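Folylpolyglutamate synthase (FolC) (Helicobacter pylori, PDB 6K8C) probably catalyses the ATP-dependent addition of glutamate to dihydropteroate, forming dihydrofolate, and the successive addition of further glutamates to reduced folates. Local coordinates at residues Ile223-Gly226 with Val227-Ile231; Lys297-Ile300 with Lys301-Phe304; Phe85-Arg88 with Glu89-Leu93. All blocks are in the same frame, centred on the assembly; numbering follows the deposited sequence.

Contact 1 of 3, residues Ile223-Gly226 with Val227-Ile231; sequences ISKG and VRDYI
Val227 meets the preceding residues through both its backbone and its branches. Its amide N donates to Ser224 OG at 3.3 Å, the capping bond of an N-cap serine. The hydroxyl faces forward to this amide, since chi1 of Ser224, 65°, places OG between its own backbone N and carbonyl carbon. Val227 CG2 rests against the same oxygen, while CG1 touches Ile223 CG2 at 3.9 Å, the methyl of the residue just ahead of the cap. Beyond this pair, Val227 packs on Leu244 and Glu245 of helix 241-254, and the Glu245 carboxylate accepts from Ser224 N.

Arg228 begins the regular alpha-helical ladder, its N bonded to Ser224 O at 2.9 Å. Ser224 thus serves the first turn of helix 225-234 twice, with its hydroxyl and with its carbonyl, in the part of the chain belonging to the Mur ligase middle domain family. A bend at chi2 of -126° folds the arginine back across Ile223 at about a right angle. Ile223 CG2 sits over the centre of one guanidinium face, touching Arg228 CG at 3.4 Å as well, and Ile223 CD1 approaches Arg228 NH2 to 3.3 Å.

Asp229 N binds Lys225 O at 2.7 Å, and its carboxylate OD2 lies 3.4 Å from Lys225 CG. The lysine chain leads on from there, leaving the charged ends apart. Tyr230 N continues the ladder to Gly226 O at 3.0 Å, whereas its ring turns away from the turn and its OH donates to Lys267 O.

Contact 2 of 3, residues Lys297-Ile300 with Lys301-Phe304; sequences KEEI and KRIF
Glu299 and Arg302 run alongside each other off the helix, their carboxylate and guanidinium planes only 15° apart. The acid meets the edge of the guanidinium that carries NE and NH1. Glu299 OE2 uses its syn lone pair to accept from Arg302 NH1 at 3.0 Å, the donor group lying flat with its partner. Glu299 OE1 also meets Arg302 NE, at a modelled 2.5 Å that is too short to be taken literally. The same oxygen bonds NH1 weakly. Two bends produce this fit: Glu299 turns at chi2, and Arg302 folds at chi3 (72°), which brings NE and NH1 round to the acid. Ile303 adds an apolar flank, its CG1 lying over one guanidinium face toward the rim and its CD1 3.7 Å from Glu299 OE2.

Glu298 and Lys301 also extend in a common direction, but their pairing is looser. The lysine is extended beyond CG and brings Lys301 NZ to the syn side of Glu298 OE1 at 3.2 Å, a salt bridge on the exposed surface. Its CE also passes Lys297 CG at 4.0 Å; the Lys297 ammonium instead donates to Ile326 O. On the buried side Ile300 CG2 faces Phe304 CD2 at 4.3 Å, and Ile300 also packs on Val330.

Backbone bonds from Lys301, Arg302, Ile303 and Phe304 back to Lys297, Glu298, Glu299 and Ile300 keep the turns in step, the last of these 2.9 Å from Phe304 N to Ile300 O. Acid-base pairs spaced i to i+3 on the outer face, with Ile300 facing inward, mark the C-terminal turns of an amphipathic helix, here helix 290-303 of the glutamate ligase domain.

Contact 3 of 3, residues Phe85-Arg88 with Glu89-Leu93; sequences FEFR and ERFFL
Glu89 reaches back over the turn to Phe85 and Glu86. From Glu89 CB, 3.4 Å from Glu86 O, the chain runs extended through CG, which passes the same carbonyl at 3.3 Å, and CD brings the carboxylate to the N-H groups of Phe85 and Glu86. There Glu89 OE2 accepts from Phe85 N at 2.7 Å, on the syn side, and from Glu86 N at 2.8 Å, from above the carboxylate plane. A water donates to OE2 as well, and OE1 accepts from Val84 N, so three backbone N-H groups and one water hold the carboxylate.

Glu86 turns its own carboxylate to Arg88, where OE1 takes NE in a salt bridge in the guanidinium plane. The Phe87 ring lies against Arg90 CD through CE1, and its face receives the edge of Phe91 in an offset edge-to-face pair, centroids 5.5 Å apart and planes at 63°; Arg90 NE itself donates to His83.

Bonds from Glu89, Arg90 and Phe91 N to the carbonyls three residues earlier define a short 3-10 turn, which leads from the loop after strand 76-79 into strand 91-93 of the large mixed sheet.

Overall arrangement
Along the chain the order is contact 3, contact 1, contact 2. The first two lie in the Mur ligase middle domain, yet their centres are about 29 Å apart: contact 3 runs into strand 91-93, near one border of the eight-stranded sheet, whereas contact 1 starts helix 225-234, which follows strand 215-218 at the opposite border. Contact 2 belongs to the glutamate ligase domain, on helix 290-303 beside the six-stranded sheet, its centre about 23 Å from that of contact 1 and 27 Å from that of contact 3. None touches another. Phe85 of contact 3 also packs on strand 276-279 and Tyr386, placing this turn where the two sheet-bearing parts of the enzyme meet.

Contact 1 of 3, residues Ile223-Gly226 with Val227-Ile231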
loop_
_atom_site.group_PDB
_atom_site.type_symbol
_atom_site.label_atom_id
_atom_site.label_comp_id
_atom_site.label_asym_id
_atom_site.label_seq_id
_atom_site.Cartn_x
_atom_site.Cartn_y
_atom_site.Cartn_z
ATOM N N ILE A 223 -7.592 -18.295 10.864
ATOM C CA ILE A 223 -6.335 -17.747 11.369
ATOM C C ILE A 223 -5.657 -18.799 12.235
ATOM O O ILE A 223 -6.231 -19.265 13.227
ATOM C CB ILE A 223 -6.552 -16.441 12.150
ATOM C CG1 ILE A 223 -6.966 -15.321 11.191
ATOM C CG2 ILE A 223 -5.264 -16.028 12.824
ATOM C CD1 ILE A 223 -8.051 -14.424 11.743
ATOM N N SER A 224 -4.429 -19.160 11.867
ATOM C CA SER A 224 -3.677 -20.163 12.606
ATOM C C SER A 224 -3.204 -19.613 13.949
ATOM O O SER A 224 -3.091 -18.401 14.155
ATOM C CB SER A 224 -2.475 -20.640 11.793
ATOM O OG SER A 224 -1.545 -19.585 11.587
ATOM N N LYS A 225 -2.922 -20.535 14.873
ATOM C CA LYS A 225 -2.381 -20.143 16.170
ATOM C C LYS A 225 -1.049 -19.417 16.013
ATOM O O LYS A 225 -0.786 -18.431 16.710
ATOM C CB LYS A 225 -2.224 -21.376 17.064
ATOM C CG LYS A 225 -1.195 -21.221 18.177
ATOM C CD LYS A 225 -1.410 -22.242 19.287
ATOM C CE LYS A 225 -2.470 -21.777 20.273
ATOM N NZ LYS A 225 -2.687 -22.772 21.362
ATOM N N GLY A 226 -0.199 -19.887 15.100
ATOM C CA GLY A 226 1.079 -19.228 14.884
ATOM C C GLY A 226 0.928 -17.777 14.473
ATOM O O GLY A 226 1.687 -16.913 14.918
ATOM N N VAL A 227 -0.063 -17.487 13.625
ATOM C CA VAL A 227 -0.310 -16.110 13.211
ATOM C C VAL A 227 -0.915 -15.308 14.356
ATOM O O VAL A 227 -0.522 -14.162 14.602
ATOM C CB VAL A 227 -1.205 -16.080 11.957
ATOM C CG1 VAL A 227 -1.771 -14.683 11.728
ATOM C CG2 VAL A 227 -0.422 -16.541 10.753
ATOM N N ARG A 228 -1.881 -15.889 15.076
ATOM C CA ARG A 228 -2.415 -15.209 16.252
ATOM C C ARG A 228 -1.309 -14.896 17.250
ATOM O O ARG A 228 -1.255 -13.789 17.797
ATOM C CB ARG A 228 -3.501 -16.054 16.925
ATOM C CG ARG A 228 -4.824 -16.062 16.193
ATOM C CD ARG A 228 -5.991 -15.668 17.081
ATOM N NE ARG A 228 -7.257 -15.683 16.349
ATOM C CZ ARG A 228 -7.660 -14.724 15.520
ATOM N NH1 ARG A 228 -6.900 -13.656 15.310
ATOM N NH2 ARG A 228 -8.829 -14.830 14.902
ATOM N N ASP A 229 -0.418 -15.859 17.497
ATOM C CA ASP A 229 0.658 -15.650 18.461
ATOM C C ASP A 229 1.590 -14.535 18.009
ATOM O O ASP A 229 1.990 -13.682 18.811
ATOM C CB ASP A 229 1.437 -16.951 18.657
ATOM C CG ASP A 229 0.664 -17.976 19.475
ATOM O OD1 ASP A 229 -0.417 -17.634 19.989
ATOM O OD2 ASP A 229 1.136 -19.122 19.599
ATOM N N TYR A 230 1.943 -14.525 16.723
ATOM C CA TYR A 230 2.802 -13.469 16.196
ATOM C C TYR A 230 2.157 -12.100 16.371
ATOM O O TYR A 230 2.810 -11.144 16.807
ATOM C CB TYR A 230 3.111 -13.745 14.724
ATOM C CG TYR A 230 3.764 -12.589 13.996
ATOM C CD1 TYR A 230 5.136 -12.394 14.053
ATOM C CD2 TYR A 230 3.005 -11.693 13.256
ATOM C CE1 TYR A 230 5.739 -11.330 13.384
ATOM C CE2 TYR A 230 3.595 -10.636 12.582
ATOM C CZ TYR A 230 4.957 -10.453 12.656
ATOM O OH TYR A 230 5.541 -9.397 11.981
ATOM N N ILE A 231 0.866 -11.991 16.050
ATOM C CA ILE A 231 0.181 -10.704 16.150
ATOM C C ILE A 231 0.126 -10.231 17.601
ATOM O O ILE A 231 0.366 -9.054 17.893
ATOM C CB ILE A 231 -1.226 -10.795 15.530
ATOM C CG1 ILE A 231 -1.142 -11.050 14.021
ATOM C CG2 ILE A 231 -1.999 -9.516 15.790
ATOM C CD1 ILE A 231 -0.559 -9.891 13.228
#

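Contact 2 of 3, residues Lys297-Ile300 with Lys301-Phe304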
loop_
_atom_site.group_PDB
_atom_site.type_symbol
_atom_site.label_atom_id
_atom_site.label_comp_id
_atom_site.label_asym_id
_atom_site.label_seq_id
_atom_site.Cartn_x
_atom_site.Cartn_y
_atom_site.Cartn_z
ATOM N N LYS A 297 -6.983 3.667 18.360
ATOM C CA LYS A 297 -7.511 3.977 19.683
ATOM C C LYS A 297 -6.659 3.327 20.768
ATOM O O LYS A 297 -6.289 3.971 21.756
ATOM C CB LYS A 297 -8.966 3.515 19.791
ATOM C CG LYS A 297 -9.507 3.518 21.219
ATOM C CD LYS A 297 -11.035 3.657 21.246
ATOM C CE LYS A 297 -11.739 2.379 20.800
ATOM N NZ LYS A 297 -13.238 2.485 20.914
ATOM N N GLU A 298 -6.328 2.045 20.585
ATOM C CA GLU A 298 -5.504 1.344 21.565
ATOM C C GLU A 298 -4.107 1.947 21.640
ATOM O O GLU A 298 -3.537 2.079 22.728
ATOM C CB GLU A 298 -5.426 -0.144 21.221
ATOM C CG GLU A 298 -6.688 -0.936 21.540
ATOM C CD GLU A 298 -7.370 -0.469 22.814
ATOM O OE1 GLU A 298 -8.544 -0.039 22.741
ATOM O OE2 GLU A 298 -6.733 -0.535 23.887
ATOM N N GLU A 299 -3.543 2.328 20.492
ATOM C CA GLU A 299 -2.217 2.937 20.499
ATOM C C GLU A 299 -2.246 4.339 21.087
ATOM O O GLU A 299 -1.275 4.761 21.723
ATOM C CB GLU A 299 -1.643 2.959 19.086
ATOM C CG GLU A 299 -0.889 1.687 18.743
ATOM C CD GLU A 299 0.568 1.744 19.152
ATOM O OE1 GLU A 299 0.904 1.169 20.207
ATOM O OE2 GLU A 299 1.375 2.365 18.428
ATOM N N ILE A 300 -3.344 5.072 20.894
ATOM C CA ILE A 300 -3.489 6.368 21.550
ATOM C C ILE A 300 -3.506 6.199 23.065
ATOM O O ILE A 300 -2.890 6.982 23.799
ATOM C CB ILE A 300 -4.759 7.080 21.048
ATOM C CG1 ILE A 300 -4.552 7.618 19.626
ATOM C CG2 ILE A 300 -5.133 8.211 21.987
ATOM C CD1 ILE A 300 -5.848 8.076 18.969
ATOM N N LYS A 301 -4.216 5.180 23.557
ATOM C CA LYS A 301 -4.244 4.930 24.996
ATOM C C LYS A 301 -2.850 4.626 25.526
ATOM O O LYS A 301 -2.448 5.143 26.574
ATOM C CB LYS A 301 -5.195 3.778 25.318
ATOM C CG LYS A 301 -6.658 4.033 24.988
ATOM C CD LYS A 301 -7.459 2.747 25.127
ATOM C CE LYS A 301 -8.956 3.005 25.152
ATOM N NZ LYS A 301 -9.729 1.726 25.178
ATOM N N ARG A 302 -2.094 3.788 24.816
ATOM C CA ARG A 302 -0.753 3.438 25.273
ATOM C C ARG A 302 0.173 4.647 25.243
ATOM O O ARG A 302 0.889 4.925 26.212
ATOM C CB ARG A 302 -0.184 2.309 24.412
ATOM C CG ARG A 302 1.275 1.986 24.710
ATOM C CD ARG A 302 1.815 0.888 23.803
ATOM N NE ARG A 302 2.021 1.347 22.432
ATOM C CZ ARG A 302 3.200 1.708 21.935
ATOM N NH1 ARG A 302 3.297 2.109 20.673
ATOM N NH2 ARG A 302 4.283 1.673 22.700
ATOM N N ILE A 303 0.161 5.389 24.136
ATOM C CA ILE A 303 1.187 6.399 23.901
ATOM C C ILE A 303 0.883 7.681 24.665
ATOM O O ILE A 303 1.760 8.237 25.338
ATOM C CB ILE A 303 1.331 6.653 22.389
ATOM C CG1 ILE A 303 1.848 5.390 21.697
ATOM C CG2 ILE A 303 2.256 7.840 22.125
ATOM C CD1 ILE A 303 2.105 5.559 20.214
ATOM N N PHE A 304 -0.354 8.174 24.582
ATOM C CA PHE A 304 -0.701 9.450 25.197
ATOM C C PHE A 304 -1.480 9.317 26.499
ATOM O O PHE A 304 -1.391 10.213 27.344
ATOM C CB PHE A 304 -1.510 10.308 24.222
ATOM C CG PHE A 304 -0.801 10.587 22.933
ATOM C CD1 PHE A 304 0.372 11.321 22.919
ATOM C CD2 PHE A 304 -1.306 10.114 21.731
ATOM C CE1 PHE A 304 1.027 11.584 21.731
ATOM C CE2 PHE A 304 -0.654 10.369 20.540
ATOM C CZ PHE A 304 0.516 11.107 20.540
#

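Contact 3 of 3, residues Phe85-Arg88 with Glu89-Leu93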
loop_
_atom_site.group_PDB
_atom_site.type_symbol
_atom_site.label_atom_id
_atom_site.label_comp_id
_atom_site.label_asym_id
_atom_site.label_seq_id
_atom_site.Cartn_x
_atom_site.Cartn_y
_atom_site.Cartn_z
ATOM N N PHE A 85 5.635 10.195 2.839
ATOM C CA PHE A 85 6.556 11.307 3.023
ATOM C C PHE A 85 7.509 11.490 1.854
ATOM O O PHE A 85 7.645 12.606 1.349
ATOM C CB PHE A 85 7.364 11.120 4.316
ATOM C CG PHE A 85 6.515 10.838 5.527
ATOM C CD1 PHE A 85 5.755 11.843 6.107
ATOM C CD2 PHE A 85 6.480 9.571 6.086
ATOM C CE1 PHE A 85 4.974 11.588 7.224
ATOM C CE2 PHE A 85 5.700 9.310 7.204
ATOM C CZ PHE A 85 4.946 10.323 7.771
ATOM N N GLU A 86 8.180 10.425 1.410
ATOM C CA GLU A 86 9.179 10.523 0.353
ATOM C C GLU A 86 8.893 9.506 -0.738
ATOM O O GLU A 86 8.405 8.404 -0.468
ATOM C CB GLU A 86 10.610 10.282 0.861
ATOM C CG GLU A 86 11.019 11.067 2.085
ATOM C CD GLU A 86 12.211 10.436 2.778
ATOM O OE1 GLU A 86 13.156 10.023 2.072
ATOM O OE2 GLU A 86 12.201 10.345 4.021
ATOM N N PHE A 87 9.244 9.883 -1.971
ATOM C CA PHE A 87 9.081 9.002 -3.126
ATOM C C PHE A 87 9.794 7.666 -2.934
ATOM O O PHE A 87 9.303 6.623 -3.382
ATOM C CB PHE A 87 9.608 9.706 -4.387
ATOM C CG PHE A 87 9.510 8.877 -5.646
ATOM C CD1 PHE A 87 8.298 8.723 -6.300
ATOM C CD2 PHE A 87 10.634 8.267 -6.181
ATOM C CE1 PHE A 87 8.201 7.969 -7.459
ATOM C CE2 PHE A 87 10.546 7.509 -7.345
ATOM C CZ PHE A 87 9.327 7.360 -7.983
ATOM N N ARG A 88 10.963 7.671 -2.286
ATOM C CA ARG A 88 11.735 6.433 -2.226
ATOM C C ARG A 88 11.100 5.371 -1.333
ATOM O O ARG A 88 11.565 4.227 -1.353
ATOM C CB ARG A 88 13.169 6.708 -1.769
ATOM C CG ARG A 88 13.309 7.129 -0.322
ATOM C CD ARG A 88 14.698 7.706 -0.086
ATOM N NE ARG A 88 14.966 7.917 1.332
ATOM C CZ ARG A 88 15.857 7.226 2.034
ATOM N NH1 ARG A 88 16.031 7.489 3.321
ATOM N NH2 ARG A 88 16.574 6.275 1.450
ATOM N N GLU A 89 10.062 5.714 -0.560
ATOM C CA GLU A 89 9.294 4.703 0.174
ATOM C C GLU A 89 8.773 3.605 -0.740
ATOM O O GLU A 89 8.527 2.479 -0.290
ATOM C CB GLU A 89 8.101 5.341 0.883
ATOM C CG GLU A 89 8.429 6.268 2.019
ATOM C CD GLU A 89 7.233 7.104 2.420
ATOM O OE1 GLU A 89 6.076 6.646 2.222
ATOM O OE2 GLU A 89 7.450 8.217 2.934
ATOM N N ARG A 90 8.568 3.923 -2.018
ATOM C CA ARG A 90 7.989 2.988 -2.967
ATOM C C ARG A 90 8.888 1.794 -3.252
ATOM O O ARG A 90 8.425 0.837 -3.880
ATOM C CB ARG A 90 7.665 3.724 -4.274
ATOM C CG ARG A 90 6.535 4.754 -4.122
ATOM C CD ARG A 90 6.531 5.749 -5.278
ATOM N NE ARG A 90 5.537 6.798 -5.079
ATOM C CZ ARG A 90 4.371 6.854 -5.708
ATOM N NH1 ARG A 90 4.050 5.922 -6.593
ATOM N NH2 ARG A 90 3.529 7.853 -5.462
ATOM N N PHE A 91 10.143 1.813 -2.802
ATOM C CA PHE A 91 11.107 0.762 -3.125
ATOM C C PHE A 91 11.742 0.257 -1.833
ATOM O O PHE A 91 12.658 0.884 -1.293
ATOM C CB PHE A 91 12.165 1.278 -4.102
ATOM C CG PHE A 91 11.603 2.122 -5.215
ATOM C CD1 PHE A 91 11.145 1.532 -6.385
ATOM C CD2 PHE A 91 11.547 3.506 -5.098
ATOM C CE1 PHE A 91 10.638 2.310 -7.426
ATOM C CE2 PHE A 91 11.033 4.286 -6.124
ATOM C CZ PHE A 91 10.579 3.686 -7.292
ATOM N N PHE A 92 11.243 -0.874 -1.339
ATOM C CA PHE A 92 11.789 -1.550 -0.166
ATOM C C PHE A 92 12.720 -2.638 -0.683
ATOM O O PHE A 92 12.259 -3.645 -1.227
ATOM C CB PHE A 92 10.664 -2.132 0.689
ATOM C CG PHE A 92 11.109 -2.633 2.041
ATOM C CD1 PHE A 92 11.292 -1.754 3.094
ATOM C CD2 PHE A 92 11.308 -3.987 2.262
ATOM C CE1 PHE A 92 11.682 -2.213 4.339
ATOM C CE2 PHE A 92 11.701 -4.457 3.511
ATOM C CZ PHE A 92 11.886 -3.568 4.547
ATOM N N LEU A 93 14.026 -2.423 -0.546
ATOM C CA LEU A 93 15.030 -3.241 -1.217
ATOM C C LEU A 93 15.929 -3.908 -0.185
ATOM O O LEU A 93 16.611 -3.223 0.584
ATOM C CB LEU A 93 15.862 -2.389 -2.182
ATOM C CG LEU A 93 17.112 -3.042 -2.771
ATOM C CD1 LEU A 93 16.745 -4.231 -3.648
ATOM C CD2 LEU A 93 17.920 -2.019 -3.566
HETATM O O HOH W 1 9.635 8.294 4.680
#